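Local atomic coordinates of phosphate-binding protein (Xanthomonas axonopodis pv. citri, PDB entry 5UB3), a protein that probably serves as a periplasmic sensor of the phosphonate-binding family, paired with a diguanylate cyclase, and is seen here with bound chloride. Residues Ser16-Glu19 with Gln20-Leu24; Ala48-Met51 with Ser52-Arg56; Ala117-Asn120 with Ala121-Ser125. All coordinates share one frame; numbering follows the deposited sequence. Where two conformers were deposited one is given.

Contact 1. Residues Ser16-Glu19 with Gln20-Leu24; sequences SHYE and QLKPL
His17 offers the edge of its imidazole to the side-chain amide of Gln20: ND1 of His17 donates to OE1 of Gln20 over 3.2 Å. OE1 lies close to the ring plane, and the ring nitrogen in turn sits in the plane of the amide carbonyl, on a lone pair, with ring and amide tilted 28° from each other. One face of the same imidazole carries OG of the preceding Ser16, over the ring centre. Both side chains leave the helix with CG beside the backbone N, and a bend at chi2 of Gln20 (-146°) brings the amide back alongside the ring one turn earlier. The phenol of Tyr18 meets Lys22 obliquely, its CE2 3.9 Å from CB of Lys22.

Beneath these side chains the backbone is irregular. O of Tyr18 receives two donors, N of Lys22 at 3.1 Å, almost in line with the carbonyl, and N of Leu21 at 3.1 Å, well above its plane. O of His17 is reached by N of Gln20 at 3.0 Å in an i to i+3 bond. Pro23 has no amide hydrogen for O of Glu19, and its CD packs against that oxygen at 3.0 Å.

Helix 14-28 is kinked where N of Gln20, Pro23 and Leu24 lack the i to i+4 bond, the proline accounting for its own missing bond alone; Leu21 packs on Ile42 of strand 39-42. The geometry is consistent with a proton on ND1 of His17, and a weak bond from NE2 of Gln20 to O of Arg247 agrees with the amide orientation modelled.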
# COMPACT_ATOMS: atom_id res chain seq x y z
N SER A 16 1.78 15.86 5.25
CA SER A 16 0.90 15.84 4.10
C SER A 16 -0.30 14.89 4.23
O SER A 16 -1.40 15.18 3.75
CB SER A 16 1.74 15.54 2.85
OG SER A 16 1.14 14.52 2.09
N HIS A 17 -0.12 13.74 4.87
CA HIS A 17 -1.23 12.76 4.89
C HIS A 17 -2.29 13.10 5.91
O HIS A 17 -3.39 12.61 5.80
CB HIS A 17 -0.69 11.34 5.08
CG HIS A 17 0.19 10.92 3.93
ND1 HIS A 17 -0.29 10.77 2.65
CD2 HIS A 17 1.52 10.73 3.86
CE1 HIS A 17 0.70 10.45 1.84
NE2 HIS A 17 1.82 10.44 2.55
N TYR A 18 -1.93 13.90 6.92
CA TYR A 18 -2.92 14.38 7.90
C TYR A 18 -4.16 14.88 7.23
O TYR A 18 -5.26 14.48 7.59
CB TYR A 18 -2.35 15.50 8.71
CG TYR A 18 -3.28 15.98 9.81
CD1 TYR A 18 -3.28 15.38 11.06
CD2 TYR A 18 -4.15 17.01 9.57
CE1 TYR A 18 -4.15 15.81 12.06
CE2 TYR A 18 -5.06 17.42 10.52
CZ TYR A 18 -5.01 16.87 11.75
OH TYR A 18 -5.88 17.37 12.65
N GLU A 19 -3.96 15.73 6.22
CA GLU A 19 -5.06 16.38 5.47
C GLU A 19 -5.96 15.42 4.72
O GLU A 19 -7.06 15.76 4.37
CB GLU A 19 -4.47 17.33 4.43
CG GLU A 19 -3.57 18.44 4.97
CD GLU A 19 -2.86 19.15 3.83
OE1 GLU A 19 -2.17 18.48 3.01
OE2 GLU A 19 -3.03 20.37 3.70
N GLN A 20 -5.42 14.27 4.37
CA GLN A 20 -6.14 13.22 3.68
C GLN A 20 -7.12 12.45 4.60
O GLN A 20 -8.14 11.94 4.16
CB GLN A 20 -5.10 12.30 3.01
CG GLN A 20 -4.25 13.09 2.01
CD GLN A 20 -3.84 12.27 0.80
OE1 GLN A 20 -2.83 11.55 0.85
NE2 GLN A 20 -4.66 12.31 -0.29
N LEU A 21 -6.83 12.44 5.90
CA LEU A 21 -7.59 11.71 6.85
C LEU A 21 -8.60 12.54 7.65
O LEU A 21 -9.69 12.04 7.97
CB LEU A 21 -6.60 11.06 7.83
CG LEU A 21 -5.60 10.10 7.16
CD1 LEU A 21 -4.61 9.72 8.24
CD2 LEU A 21 -6.30 8.86 6.64
N LYS A 22 -8.27 13.79 7.97
CA LYS A 22 -9.09 14.56 8.90
C LYS A 22 -10.48 14.82 8.37
O LYS A 22 -11.46 14.64 9.11
CB LYS A 22 -8.44 15.88 9.31
CG LYS A 22 -9.30 16.72 10.26
CD LYS A 22 -9.54 15.97 11.56
CE LYS A 22 -9.85 16.85 12.78
NZ LYS A 22 -9.87 16.01 14.02
N PRO A 23 -10.60 15.23 7.10
CA PRO A 23 -11.97 15.46 6.59
C PRO A 23 -12.93 14.26 6.75
O PRO A 23 -14.06 14.44 7.21
CB PRO A 23 -11.76 15.79 5.13
CG PRO A 23 -10.38 16.36 5.07
CD PRO A 23 -9.59 15.54 6.05
N LEU A 24 -12.49 13.04 6.41
CA LEU A 24 -13.41 11.90 6.54
C LEU A 24 -13.65 11.55 8.01
O LEU A 24 -14.78 11.16 8.37
CB LEU A 24 -12.90 10.69 5.75
CG LEU A 24 -13.80 9.46 5.80
CD1 LEU A 24 -15.15 9.81 5.16
CD2 LEU A 24 -13.15 8.24 5.13

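Contact 2. Residues Ala48-Met51 with Ser52-Arg56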
# COMPACT_ATOMS: atom_id res chain seq x y z
N ALA A 48 4.85 -0.34 9.19
CA ALA A 48 3.90 -1.40 9.55
C ALA A 48 4.11 -1.94 10.96
O ALA A 48 3.14 -2.26 11.70
CB ALA A 48 3.95 -2.54 8.53
N ARG A 49 5.37 -2.05 11.35
CA ARG A 49 5.69 -2.53 12.66
C ARG A 49 5.21 -1.64 13.77
O ARG A 49 4.55 -2.10 14.70
CB ARG A 49 7.19 -2.72 12.83
CG ARG A 49 7.63 -3.98 12.18
CD ARG A 49 8.84 -4.51 12.94
NE ARG A 49 10.07 -4.01 12.38
CZ ARG A 49 11.25 -4.12 12.99
NH1 ARG A 49 11.34 -4.67 14.20
NH2 ARG A 49 12.34 -3.65 12.39
N GLN A 50 5.55 -0.35 13.67
CA GLN A 50 4.97 0.62 14.60
C GLN A 50 3.45 0.69 14.59
O GLN A 50 2.82 0.95 15.62
CB GLN A 50 5.56 2.02 14.34
CG GLN A 50 5.29 3.03 15.46
CD GLN A 50 5.87 2.56 16.78
OE1 GLN A 50 7.08 2.49 16.92
NE2 GLN A 50 5.01 2.22 17.76
N MET A 51 2.87 0.63 13.40
CA MET A 51 1.43 0.77 13.31
C MET A 51 0.78 -0.45 13.97
O MET A 51 -0.23 -0.34 14.68
CB MET A 51 0.99 0.87 11.87
CG MET A 51 -0.54 0.99 11.77
SD MET A 51 -1.32 2.32 12.71
CE MET A 51 -1.14 3.65 11.54
N SER A 52 1.39 -1.63 13.73
CA SER A 52 0.94 -2.85 14.41
C SER A 52 1.03 -2.70 15.90
O SER A 52 0.10 -3.11 16.59
CB SER A 52 1.64 -4.12 13.91
OG SER A 52 1.36 -5.22 14.77
N SER A 53 2.10 -2.11 16.41
CA SER A 53 2.18 -1.83 17.84
C SER A 53 1.07 -0.91 18.36
O SER A 53 0.42 -1.22 19.37
CB SER A 53 3.57 -1.24 18.16
OG SER A 53 3.68 -1.04 19.55
N TYR A 54 0.82 0.19 17.65
CA TYR A 54 -0.31 1.06 17.97
C TYR A 54 -1.63 0.33 17.97
O TYR A 54 -2.44 0.49 18.90
CB TYR A 54 -0.46 2.22 16.98
CG TYR A 54 0.54 3.31 17.07
CD1 TYR A 54 1.26 3.55 18.24
CD2 TYR A 54 0.75 4.14 15.99
CE1 TYR A 54 2.16 4.60 18.32
CE2 TYR A 54 1.66 5.16 16.06
CZ TYR A 54 2.36 5.39 17.24
OH TYR A 54 3.25 6.41 17.34
N LEU A 55 -1.86 -0.42 16.91
CA LEU A 55 -3.13 -1.16 16.79
C LEU A 55 -3.30 -2.10 17.95
O LEU A 55 -4.32 -2.04 18.61
CB LEU A 55 -3.18 -1.91 15.46
CG LEU A 55 -3.45 -0.96 14.27
CD1 LEU A 55 -3.10 -1.74 13.01
CD2 LEU A 55 -4.93 -0.52 14.23
N ARG A 56 -2.28 -2.92 18.20
CA ARG A 56 -2.29 -3.93 19.28
C ARG A 56 -2.51 -3.24 20.64
O ARG A 56 -3.23 -3.73 21.47
CB ARG A 56 -1.03 -4.77 19.28
CG ARG A 56 -0.92 -5.70 20.49
CD ARG A 56 0.13 -6.75 20.30
NE ARG A 56 1.43 -6.10 20.03
CZ ARG A 56 1.98 -5.91 18.84
NH1 ARG A 56 1.38 -6.36 17.76
NH2 ARG A 56 3.16 -5.26 18.72
O HOH W 1 4.75 -4.40 16.14
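Gln50 folds back over its own helix to reach Tyr54 one turn on. Its CG stands anti to the backbone N (chi1 -166°), and a bend at chi2 swings the amide toward the phenol, where NE2 of Gln50 comes 3.8 Å from CE1 of Tyr54. Amide and ring planes are 48° apart, which is neither a flat stack nor a perpendicular approach. The tyrosine takes the other branch, with CG beside the backbone N, and this, together with the twist about its CB-CG bond, lays one ring face over the carbonyl oxygen of Gln50, 3.6 Å from CG of Tyr54 and displaced toward the rim. At the ring edge stands the sulfur of Met51, its SD 4.3 Å from CD2 of Tyr54. Bends at chi2 and chi3 curl the methionine chain, and its CG also touches CD1 of Leu55 at 3.9 Å.

Four successive i to i+4 backbone bonds cross the junction beneath, among them N of Tyr54 to O of Gln50 at 2.9 Å, with an N-H...O angle of 171°. Arg56 bends round so that its NH1 donates to OG of Ser52 over 3.2 Å. A water lying in the guanidinium plane accepts from NH2 of Arg56 and donates to O of Arg49 at 2.7 Å.

Met51 and Leu55 pack on Leu73 of helix 67-75, as Ser52 does, whereas Ser53 turns its hydroxyl to Arg57. The water lets O of Arg49 take a second donor besides N of Ser53, linking the arginine charge to the backbone of the helix's first turn.

Contact 3. Residues Ala117-Asn120 with Ala121-Ser125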
# COMPACT_ATOMS: atom_id res chain seq x y z
N ALA A 117 15.05 -0.91 -7.93
CA ALA A 117 14.62 0.11 -7.01
C ALA A 117 13.28 -0.25 -6.42
O ALA A 117 12.31 -0.37 -7.15
CB ALA A 117 14.48 1.46 -7.74
N LEU A 118 13.24 -0.39 -5.11
CA LEU A 118 12.01 -0.60 -4.37
C LEU A 118 11.77 0.53 -3.42
O LEU A 118 12.61 1.39 -3.21
CB LEU A 118 12.16 -1.89 -3.61
CG LEU A 118 12.37 -3.07 -4.56
CD1 LEU A 118 12.43 -4.37 -3.76
CD2 LEU A 118 11.22 -3.16 -5.53
N GLN A 119 10.61 0.51 -2.80
CA GLN A 119 10.23 1.61 -1.99
C GLN A 119 10.58 1.55 -0.51
O GLN A 119 11.54 2.19 -0.08
CB GLN A 119 8.78 1.90 -2.23
CG GLN A 119 8.61 2.58 -3.57
CD GLN A 119 7.18 2.64 -4.01
OE1 GLN A 119 6.29 3.13 -3.29
NE2 GLN A 119 6.94 2.16 -5.22
N ASN A 120 9.77 0.90 0.29
CA ASN A 120 10.06 0.64 1.69
C ASN A 120 9.30 -0.63 1.97
O ASN A 120 8.46 -1.02 1.16
CB ASN A 120 9.54 1.72 2.65
CG ASN A 120 8.05 1.99 2.48
OD1 ASN A 120 7.17 1.12 2.67
ND2 ASN A 120 7.77 3.20 2.05
N ALA A 121 9.51 -1.23 3.15
CA ALA A 121 8.99 -2.58 3.45
C ALA A 121 7.47 -2.68 3.60
O ALA A 121 6.89 -3.78 3.49
CB ALA A 121 9.71 -3.15 4.66
N SER A 122 6.82 -1.53 3.80
CA SER A 122 5.40 -1.44 3.96
C SER A 122 4.66 -1.25 2.61
O SER A 122 3.42 -1.29 2.57
CB SER A 122 5.10 -0.34 5.01
OG SER A 122 5.90 -0.57 6.21
N SER A 123 5.38 -1.12 1.49
CA SER A 123 4.74 -0.82 0.22
C SER A 123 4.25 -2.08 -0.47
O SER A 123 4.98 -3.06 -0.63
CB SER A 123 5.74 -0.10 -0.69
OG SER A 123 5.27 -0.04 -2.00
N THR A 124 3.00 -2.09 -0.87
CA THR A 124 2.43 -3.26 -1.59
C THR A 124 3.03 -3.39 -2.97
O THR A 124 3.66 -4.37 -3.29
CB THR A 124 0.88 -3.15 -1.71
OG1 THR A 124 0.35 -3.10 -0.40
CG2 THR A 124 0.31 -4.34 -2.35
N SER A 125 2.81 -2.38 -3.79
CA SER A 125 3.15 -2.45 -5.17
C SER A 125 4.62 -2.16 -5.39
O SER A 125 5.14 -2.40 -6.48
CB SER A 125 2.30 -1.46 -5.98
OG SER A 125 2.57 -0.09 -5.61
O HOH W 2 3.95 2.03 -2.25
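Asn120 and Ser123 close a type I beta turn, N of Ser123 donating to O of Asn120 at 3.1 Å with an N-H...O angle of 163°; the donor stands above the carbonyl plane. The side chain of Asn120 folds over the same turn, its CG lying between the backbone N and carbonyl carbon (chi1 54°). OD1 of Asn120 thereby receives a weak bond from N of Ser122, 2.9 Å away and bent to 129°.

At 3.6 Å OE1 of Gln119 and OG of Ser123 make no direct bond; a water links them. It donates to OE1 of Gln119 at 2.8 Å and lies a short 2.5 Å from OG of Ser123, a distance to be read with caution. Ser123 is the N-cap of the following helix, and its OG also accepts a weak bond from N of Gly126. The hydroxyl of Ser122 is engaged by the start of helix 48-56.

The turn carries the chain from strand 115-118 into helix 124-136. Leu118 packs on Met131 of that helix and on Ala180 of strand 178-182, while Gln119 rests against Val167 of helix 164-172.

Contacts 1 and 2 each lie within one helix, 14-28 and 48-56, whereas contact 3 joins the end of a strand to the start of a helix. Contact 1 is at the surface, its centre about 17 Å from that of the chain; contact 2 is partly buried; contact 3 is a surface contact, yet its centre is about 8 Å from the chain centre. Their chemistry differs: a polar side-chain pair on a kinked helix; apolar packing on a regular one, with a serine-arginine-water network besides; and a beta turn, a water bridge and a serine N-cap. Contacts 2 and 3 touch through a probable hydrogen bond between N of Ala48 and OG of Ser122, 3.2 Å apart; contact 1 touches neither.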